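Local structure of copper-transporting ATPase (Sulfolobus solfataricus, 2YJ3) at residues D105-E109 / V121-G125; N117-V121 / S130-S134; K187-E192 / A212-A217. The protein probably couples ATP hydrolysis to heavy-metal cation transport across the membrane, this chain being the catalytic part with its phosphorylation and nucleotide-binding domains. The protein carries 1 engineered substitution. One frame throughout, in Å; residues are numbered along the deposited sequence.

How the contacts relate
Contacts 1 and 2 are successive strand pairings in the antiparallel sheet of the nucleotide-binding domain: both use strand 119-123, share V121, and have centres about 16 Å apart. Backbone hydrogen bonds carry them, with hydrophobic side chains turned to the helices on one face and more polar, mixed ones on the other, so each is partly buried. Contact 1 ends in a regular turn; contact 2 is broken by a bulge near the pocket. Contact 3 belongs to the phosphorylation domain, its centre about 30 Å from that of contact 2. It joins two helices through aliphatic packing and is also partly buried, A213 and I191 inside, A212 and E192 exposed, with a lysine ammonium at its polar end.

Contact 1: D105-E109 / V121-G125; sequences DKIIE and VYING
I108 and I123 face each other as a non-hydrogen-bonded antiparallel pair, their side chains side by side and pointing the same way, with I108 CG1 4.1 Å from I123 CG1. This is the tight side: I108 and neighbouring V121 are buried, and helix 53-63 covers all three through Y58, V62 and A59. K106 runs its CG past I123 CG2 and sends its ammonium to the hydroxyl of Y58. On the looser face E109 and Y122 are partly exposed and lie obliquely, carboxylate and ring planes 55° apart, and K111 forms a cation-pi contact with the ring. There water 1 bridges I107 O, E109 OE1 and G125 N. The backbones pair through Y122 N to E109 O (2.8 Å) and E109 N to Y122 O (3.0 Å). Past I123 comes a type I' turn at N124-G125, and N124 grips I107 twice. Its backbone N reaches I107 O at 2.8 Å, almost straight at 176°. Its CG, anti to the carbonyl carbon (chi1 -71°), brings OD1 to I107 N at 2.7 Å, the donor tilted from the carbonyl plane. The side-chain amide thus does a carbonyl's work, continuing the strand pairing into the turn.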
loop_
_atom_site.group_PDB
_atom_site.type_symbol
_atom_site.label_atom_id
_atom_site.label_comp_id
_atom_site.label_asym_id
_atom_site.label_seq_id
_atom_site.Cartn_x
_atom_site.Cartn_y
_atom_site.Cartn_z
ATOM N N ASP A 105 3.535 -31.075 15.170
ATOM C CA ASP A 105 3.903 -32.105 14.185
ATOM C C ASP A 105 3.287 -31.891 12.807
ATOM O O ASP A 105 3.438 -32.735 11.930
ATOM C CB ASP A 105 3.525 -33.507 14.676
ATOM C CG ASP A 105 4.246 -33.899 15.949
ATOM O OD1 ASP A 105 5.385 -33.425 16.175
ATOM O OD2 ASP A 105 3.667 -34.694 16.722
ATOM N N LYS A 106 2.573 -30.783 12.633
ATOM C CA LYS A 106 1.893 -30.480 11.373
ATOM C C LYS A 106 2.567 -29.334 10.617
ATOM O O LYS A 106 3.010 -28.348 11.218
ATOM C CB LYS A 106 0.419 -30.133 11.631
ATOM C CG LYS A 106 -0.535 -31.322 11.572
ATOM C CD LYS A 106 -1.241 -31.559 12.897
ATOM C CE LYS A 106 -1.860 -30.276 13.433
ATOM N NZ LYS A 106 -3.313 -30.447 13.763
ATOM N N ILE A 107 2.608 -29.442 9.296
ATOM C CA ILE A 107 3.194 -28.388 8.480
ATOM C C ILE A 107 2.129 -27.403 8.021
ATOM O O ILE A 107 1.183 -27.763 7.321
ATOM C CB ILE A 107 3.919 -28.957 7.242
ATOM C CG1 ILE A 107 5.057 -29.888 7.663
ATOM C CG2 ILE A 107 4.459 -27.830 6.366
ATOM C CD1 ILE A 107 6.073 -29.245 8.589
ATOM N N ILE A 108 2.303 -26.147 8.398
ATOM C CA ILE A 108 1.332 -25.119 8.048
ATOM C C ILE A 108 1.913 -24.114 7.073
ATOM O O ILE A 108 3.028 -23.640 7.255
ATOM C CB ILE A 108 0.808 -24.361 9.294
ATOM C CG1 ILE A 108 -0.184 -25.229 10.073
ATOM C CG2 ILE A 108 0.062 -23.100 8.864
ATOM C CD1 ILE A 108 0.454 -26.190 11.008
ATOM N N GLU A 109 1.151 -23.796 6.037
ATOM C CA GLU A 109 1.550 -22.809 5.043
ATOM C C GLU A 109 0.451 -21.801 4.860
ATOM O O GLU A 109 -0.721 -22.169 4.740
ATOM C CB GLU A 109 1.768 -23.474 3.686
ATOM C CG GLU A 109 2.839 -24.505 3.665
ATOM C CD GLU A 109 3.020 -25.082 2.267
ATOM O OE1 GLU A 109 2.262 -26.014 1.898
ATOM O OE2 GLU A 109 3.900 -24.574 1.537
ATOM N N VAL A 121 -4.902 -21.259 3.671
ATOM C CA VAL A 121 -4.130 -21.906 4.725
ATOM C C VAL A 121 -4.053 -23.396 4.385
ATOM O O VAL A 121 -5.081 -24.041 4.179
ATOM C CB VAL A 121 -4.788 -21.755 6.093
ATOM C CG1 VAL A 121 -3.946 -22.451 7.153
ATOM C CG2 VAL A 121 -5.041 -20.262 6.433
ATOM N N TYR A 122 -2.840 -23.938 4.311
ATOM C CA TYR A 122 -2.660 -25.365 4.077
ATOM C C TYR A 122 -2.172 -26.041 5.327
ATOM O O TYR A 122 -1.363 -25.480 6.086
ATOM C CB TYR A 122 -1.638 -25.608 2.978
ATOM C CG TYR A 122 -2.063 -25.049 1.655
ATOM C CD1 TYR A 122 -1.977 -23.691 1.402
ATOM C CD2 TYR A 122 -2.559 -25.873 0.669
ATOM C CE1 TYR A 122 -2.381 -23.174 0.192
ATOM C CE2 TYR A 122 -2.952 -25.368 -0.545
ATOM C CZ TYR A 122 -2.864 -24.016 -0.777
ATOM O OH TYR A 122 -3.258 -23.502 -1.985
ATOM N N ILE A 123 -2.661 -27.251 5.544
ATOM C CA ILE A 123 -2.145 -28.065 6.619
ATOM C C ILE A 123 -1.759 -29.397 6.031
ATOM O O ILE A 123 -2.614 -30.152 5.556
ATOM C CB ILE A 123 -3.153 -28.293 7.742
ATOM C CG1 ILE A 123 -3.488 -26.972 8.464
ATOM C CG2 ILE A 123 -2.582 -29.310 8.729
ATOM C CD1 ILE A 123 -4.744 -27.072 9.357
ATOM N N ASN A 124 -0.455 -29.664 6.055
ATOM C CA ASN A 124 0.102 -30.857 5.460
ATOM C C ASN A 124 -0.310 -31.021 4.004
ATOM O O ASN A 124 -0.574 -32.125 3.554
ATOM C CB ASN A 124 -0.276 -32.082 6.289
ATOM C CG ASN A 124 0.449 -32.113 7.621
ATOM O OD1 ASN A 124 1.385 -31.349 7.841
ATOM N ND2 ASN A 124 0.028 -33.000 8.509
ATOM N N GLY A 125 -0.345 -29.910 3.274
ATOM C CA GLY A 125 -0.525 -29.952 1.834
ATOM C C GLY A 125 -1.954 -29.685 1.379
ATOM O O GLY A 125 -2.212 -29.458 0.192
HETATM O O HOH W 1 1.100 -27.339 4.481
#

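Contact 2: N117-V121 / S130-S134; sequences NDIAV and SFNIS
F131 O is gripped by two consecutive amides, D118 N and I119 N, where strand 119-123 begins. D118 N donates to it at 3.0 Å, in the carbonyl plane, and I119 N adds a weak bond at 3.1 Å, bent to 131°. In return F131 N gives a firm hydrogen bond of 2.8 Å to I119 O. Two residues facing one make a classic beta bulge, and the extra residue, D118, puts its side chain to use: OD2 accepts from I133 N at 3.1 Å through its anti lone pair, away from the other carboxylate oxygen. The carboxylate thereby takes a backbone N-H of strand 126-134 just past the bulge. The fit is not perfect, for the same OD2 also lies close to I133 O, another acceptor.

Next to the bulge, A120 and S130 form a non-hydrogen-bonded pair with their CA atoms 4.4 Å apart. The opposite face of the sheet is hydrophobic. With CG anti to its carbonyl carbon (chi1 -62°), F131 has CE1 3.7 Å from V121 CG2; I119 CG2 also approaches the ring obliquely. L56, A59 and I74 from helices 53-63 and 69-81 pack on F131, F49 of strand 45-50 meets its ring with the planes at about 45°, and I119 and I133 both pack on I70. I119 also lies near E63, an AMP-binding residue, and a bound glycerol. The whole is a beta hairpin with a classic bulge, set in the antiparallel sheet of a P-type ATPase nucleotide-binding domain beside its adenine-nucleotide pocket.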
loop_
_atom_site.group_PDB
_atom_site.type_symbol
_atom_site.label_atom_id
_atom_site.label_comp_id
_atom_site.label_asym_id
_atom_site.label_seq_id
_atom_site.Cartn_x
_atom_site.Cartn_y
_atom_site.Cartn_z
ATOM N N ASN A 117 -11.084 -15.347 -3.074
ATOM C CA ASN A 117 -10.325 -15.041 -1.859
ATOM C C ASN A 117 -8.833 -14.778 -2.091
ATOM O O ASN A 117 -8.315 -14.918 -3.206
ATOM C CB ASN A 117 -10.518 -16.128 -0.803
ATOM C CG ASN A 117 -10.375 -17.521 -1.375
ATOM O OD1 ASN A 117 -11.265 -18.358 -1.226
ATOM N ND2 ASN A 117 -9.255 -17.775 -2.047
ATOM N N ASP A 118 -8.142 -14.401 -1.019
ATOM C CA ASP A 118 -6.811 -13.819 -1.152
ATOM C C ASP A 118 -5.693 -14.634 -0.493
ATOM O O ASP A 118 -4.525 -14.490 -0.855
ATOM C CB ASP A 118 -6.826 -12.376 -0.617
ATOM C CG ASP A 118 -7.880 -11.509 -1.308
ATOM O OD1 ASP A 118 -7.956 -11.551 -2.559
ATOM O OD2 ASP A 118 -8.639 -10.791 -0.612
ATOM N N ILE A 119 -6.045 -15.490 0.461
ATOM C CA ILE A 119 -5.037 -16.187 1.247
ATOM C C ILE A 119 -5.512 -17.560 1.672
ATOM O O ILE A 119 -6.554 -17.691 2.309
ATOM C CB ILE A 119 -4.674 -15.401 2.524
ATOM C CG1 ILE A 119 -4.246 -13.973 2.188
ATOM C CG2 ILE A 119 -3.574 -16.104 3.274
ATOM C CD1 ILE A 119 -2.783 -13.844 1.833
ATOM N N ALA A 120 -4.746 -18.588 1.329
ATOM C CA ALA A 120 -5.142 -19.955 1.649
ATOM C C ALA A 120 -4.290 -20.489 2.781
ATOM O O ALA A 120 -3.090 -20.193 2.864
ATOM C CB ALA A 120 -5.013 -20.860 0.400
ATOM N N VAL A 121 -4.902 -21.259 3.671
ATOM C CA VAL A 121 -4.130 -21.906 4.725
ATOM C C VAL A 121 -4.053 -23.396 4.385
ATOM O O VAL A 121 -5.081 -24.041 4.179
ATOM C CB VAL A 121 -4.788 -21.755 6.093
ATOM C CG1 VAL A 121 -3.946 -22.451 7.153
ATOM C CG2 VAL A 121 -5.041 -20.262 6.433
ATOM N N SER A 130 -9.266 -20.089 4.494
ATOM C CA SER A 130 -8.877 -18.954 3.658
ATOM C C SER A 130 -9.308 -17.608 4.243
ATOM O O SER A 130 -10.208 -17.545 5.089
ATOM C CB SER A 130 -9.450 -19.112 2.247
ATOM O OG SER A 130 -10.855 -18.942 2.286
ATOM N N PHE A 131 -8.663 -16.536 3.781
ATOM C CA PHE A 131 -8.999 -15.166 4.197
ATOM C C PHE A 131 -9.248 -14.331 2.976
ATOM O O PHE A 131 -8.546 -14.484 1.965
ATOM C CB PHE A 131 -7.818 -14.475 4.905
ATOM C CG PHE A 131 -7.378 -15.138 6.170
ATOM C CD1 PHE A 131 -6.477 -16.196 6.139
ATOM C CD2 PHE A 131 -7.846 -14.691 7.397
ATOM C CE1 PHE A 131 -6.073 -16.801 7.310
ATOM C CE2 PHE A 131 -7.430 -15.283 8.578
ATOM C CZ PHE A 131 -6.557 -16.337 8.539
ATOM N N ASN A 132 -10.237 -13.445 3.073
ATOM C CA ASN A 132 -10.312 -12.289 2.197
ATOM C C ASN A 132 -9.706 -11.138 2.998
ATOM O O ASN A 132 -10.078 -10.947 4.140
ATOM C CB ASN A 132 -11.770 -11.964 1.860
ATOM C CG ASN A 132 -12.188 -12.458 0.486
ATOM O OD1 ASN A 132 -12.220 -13.663 0.217
ATOM N ND2 ASN A 132 -12.528 -11.521 -0.393
ATOM N N ILE A 133 -8.758 -10.401 2.426
ATOM C CA ILE A 133 -8.224 -9.211 3.083
ATOM C C ILE A 133 -8.368 -8.014 2.152
ATOM O O ILE A 133 -8.232 -8.146 0.940
ATOM C CB ILE A 133 -6.737 -9.355 3.492
ATOM C CG1 ILE A 133 -5.816 -9.099 2.303
ATOM C CG2 ILE A 133 -6.463 -10.704 4.127
ATOM C CD1 ILE A 133 -5.461 -7.632 2.104
ATOM N N SER A 134 -8.639 -6.843 2.714
ATOM C CA SER A 134 -8.772 -5.651 1.891
ATOM C C SER A 134 -8.079 -4.436 2.503
ATOM O O SER A 134 -7.856 -4.372 3.717
ATOM C CB SER A 134 -10.248 -5.347 1.628
ATOM O OG SER A 134 -10.873 -4.882 2.805
#

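Contact 3: K187-E192 / A212-A217; sequences KVRIIE and AALALA. With SO4 (sulfate ion), chain C.
V188 and A213 bring their CA atoms to 4.3 Å, remarkably near for two helices. The short segments there run nearly parallel, 14° apart, and their axes approach to 8.4 Å. The small A212 and A213 are consistent with this closeness. V188 probably shows the tightness: CG1 lies between its backbone N and carbonyl carbon with chi1 at 89°, well past the usual value, while CG2 is 3.5 Å from L216 CD1, tighter than normal van der Waals contact. The same CG2 also touches A212 CB.

One turn on, I191 fits against the second helix with both branches. CG2, anti to the backbone N, meets L216 CB at 3.7 Å, and CG1 lies against A213, 4.0 Å from its CB. M203 packs against I191, A213 and A217, so both helices rest on strand 201-205 of the mixed central sheet. With an alanine at I191 both branches are gone, which would probably open a gap beside A213 and L216 and weaken the packing on M203.

K187 begins this face with CB 4.1 Å from A213 CB, then runs out fully extended to the ATP site, where N209 and G160 lie close. Its NZ donates at 2.6 Å to O1 of a sulfate ion, probably from the crystallisation liquor. It also forms a salt bridge with E34, which stands where P-type ATPases carry the phosphorylated aspartate of the DKTGT motif. The base of K187 thus touches A213 while its extended chain carries the ammonium to the anion site, consistent with its role in binding ATP.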
loop_
_atom_site.group_PDB
_atom_site.type_symbol
_atom_site.label_atom_id
_atom_site.label_comp_id
_atom_site.label_asym_id
_atom_site.label_seq_id
_atom_site.Cartn_x
_atom_site.Cartn_y
_atom_site.Cartn_z
ATOM N N LYS A 187 4.411 -0.089 -13.849
ATOM C CA LYS A 187 4.266 1.281 -13.348
ATOM C C LYS A 187 5.374 2.165 -13.916
ATOM O O LYS A 187 5.111 3.267 -14.402
ATOM C CB LYS A 187 4.269 1.321 -11.815
ATOM C CG LYS A 187 3.163 0.491 -11.186
ATOM C CD LYS A 187 3.266 0.451 -9.665
ATOM C CE LYS A 187 2.292 -0.579 -9.102
ATOM N NZ LYS A 187 2.473 -0.801 -7.640
ATOM N N VAL A 188 6.609 1.664 -13.883
ATOM C CA VAL A 188 7.743 2.438 -14.380
ATOM C C VAL A 188 7.535 2.845 -15.845
ATOM O O VAL A 188 7.753 4.004 -16.213
ATOM C CB VAL A 188 9.092 1.691 -14.182
ATOM C CG1 VAL A 188 9.409 0.800 -15.376
ATOM C CG2 VAL A 188 10.219 2.677 -13.964
ATOM N N ARG A 189 7.092 1.898 -16.673
ATOM C CA ARG A 189 6.812 2.181 -18.085
ATOM C C ARG A 189 5.690 3.218 -18.252
ATOM O O ARG A 189 5.704 4.019 -19.179
ATOM C CB ARG A 189 6.481 0.888 -18.838
ATOM C CG ARG A 189 7.707 0.030 -19.180
ATOM C CD ARG A 189 7.319 -1.346 -19.714
ATOM N NE ARG A 189 8.433 -1.976 -20.425
ATOM C CZ ARG A 189 8.630 -3.287 -20.509
ATOM N NH1 ARG A 189 7.787 -4.125 -19.917
ATOM N NH2 ARG A 189 9.674 -3.761 -21.181
ATOM N N ILE A 190 4.729 3.215 -17.337
ATOM C CA ILE A 190 3.655 4.205 -17.360
ATOM C C ILE A 190 4.166 5.619 -17.088
ATOM O O ILE A 190 3.801 6.574 -17.777
ATOM C CB ILE A 190 2.551 3.847 -16.356
ATOM C CG1 ILE A 190 1.742 2.661 -16.894
ATOM C CG2 ILE A 190 1.652 5.045 -16.103
ATOM C CD1 ILE A 190 0.401 2.495 -16.235
ATOM N N ILE A 191 5.015 5.748 -16.080
ATOM C CA ILE A 191 5.633 7.024 -15.784
ATOM C C ILE A 191 6.405 7.516 -17.001
ATOM O O ILE A 191 6.202 8.640 -17.454
ATOM C CB ILE A 191 6.594 6.926 -14.580
ATOM C CG1 ILE A 191 5.856 6.404 -13.342
ATOM C CG2 ILE A 191 7.252 8.280 -14.314
ATOM C CD1 ILE A 191 4.732 7.294 -12.872
ATOM N N GLU A 192 7.289 6.681 -17.540
ATOM C CA GLU A 192 8.097 7.123 -18.672
ATOM C C GLU A 192 7.237 7.603 -19.831
ATOM O O GLU A 192 7.554 8.613 -20.461
ATOM C CB GLU A 192 9.062 6.045 -19.158
ATOM C CG GLU A 192 9.816 6.493 -20.402
ATOM C CD GLU A 192 11.046 5.659 -20.696
ATOM O OE1 GLU A 192 10.896 4.553 -21.276
ATOM O OE2 GLU A 192 12.161 6.126 -20.359
ATOM N N ALA A 212 11.142 2.385 -8.302
ATOM C CA ALA A 212 11.632 2.741 -9.628
ATOM C C ALA A 212 10.703 3.760 -10.273
ATOM O O ALA A 212 11.158 4.736 -10.858
ATOM C CB ALA A 212 11.772 1.506 -10.498
ATOM N N ALA A 213 9.398 3.536 -10.151
ATOM C CA ALA A 213 8.399 4.477 -10.670
ATOM C C ALA A 213 8.575 5.874 -10.072
ATOM O O ALA A 213 8.506 6.877 -10.785
ATOM C CB ALA A 213 6.993 3.965 -10.400
ATOM N N LEU A 214 8.805 5.922 -8.763
ATOM C CA LEU A 214 9.057 7.179 -8.055
ATOM C C LEU A 214 10.326 7.830 -8.562
ATOM O O LEU A 214 10.364 9.041 -8.816
ATOM C CB LEU A 214 9.197 6.924 -6.550
ATOM C CG LEU A 214 7.950 6.378 -5.846
ATOM C CD1 LEU A 214 8.274 5.871 -4.443
ATOM C CD2 LEU A 214 6.848 7.433 -5.809
ATOM N N ALA A 215 11.373 7.020 -8.697
ATOM C CA ALA A 215 12.662 7.525 -9.139
ATOM C C ALA A 215 12.518 8.280 -10.458
ATOM O O ALA A 215 13.274 9.207 -10.728
ATOM C CB ALA A 215 13.671 6.389 -9.270
ATOM N N LEU A 216 11.532 7.900 -11.268
ATOM C CA LEU A 216 11.302 8.576 -12.543
ATOM C C LEU A 216 10.284 9.711 -12.467
ATOM O O LEU A 216 10.142 10.481 -13.415
ATOM C CB LEU A 216 10.842 7.579 -13.611
ATOM C CG LEU A 216 11.858 6.555 -14.118
ATOM C CD1 LEU A 216 11.256 5.753 -15.256
ATOM C CD2 LEU A 216 13.131 7.249 -14.574
ATOM N N ALA A 217 9.549 9.810 -11.365
ATOM C CA ALA A 217 8.525 10.840 -11.276
ATOM C C ALA A 217 9.190 12.205 -11.376
ATOM O O ALA A 217 10.314 12.389 -10.907
ATOM C CB ALA A 217 7.747 10.715 -9.970
HETATM S S SO4 C . 0.781 -2.761 -5.101
HETATM O O1 SO4 C . 1.693 -2.901 -6.232
HETATM O O2 SO4 C . 0.258 -1.392 -5.053
HETATM O O3 SO4 C . -0.344 -3.695 -5.226
HETATM O O4 SO4 C . 1.518 -3.056 -3.877
#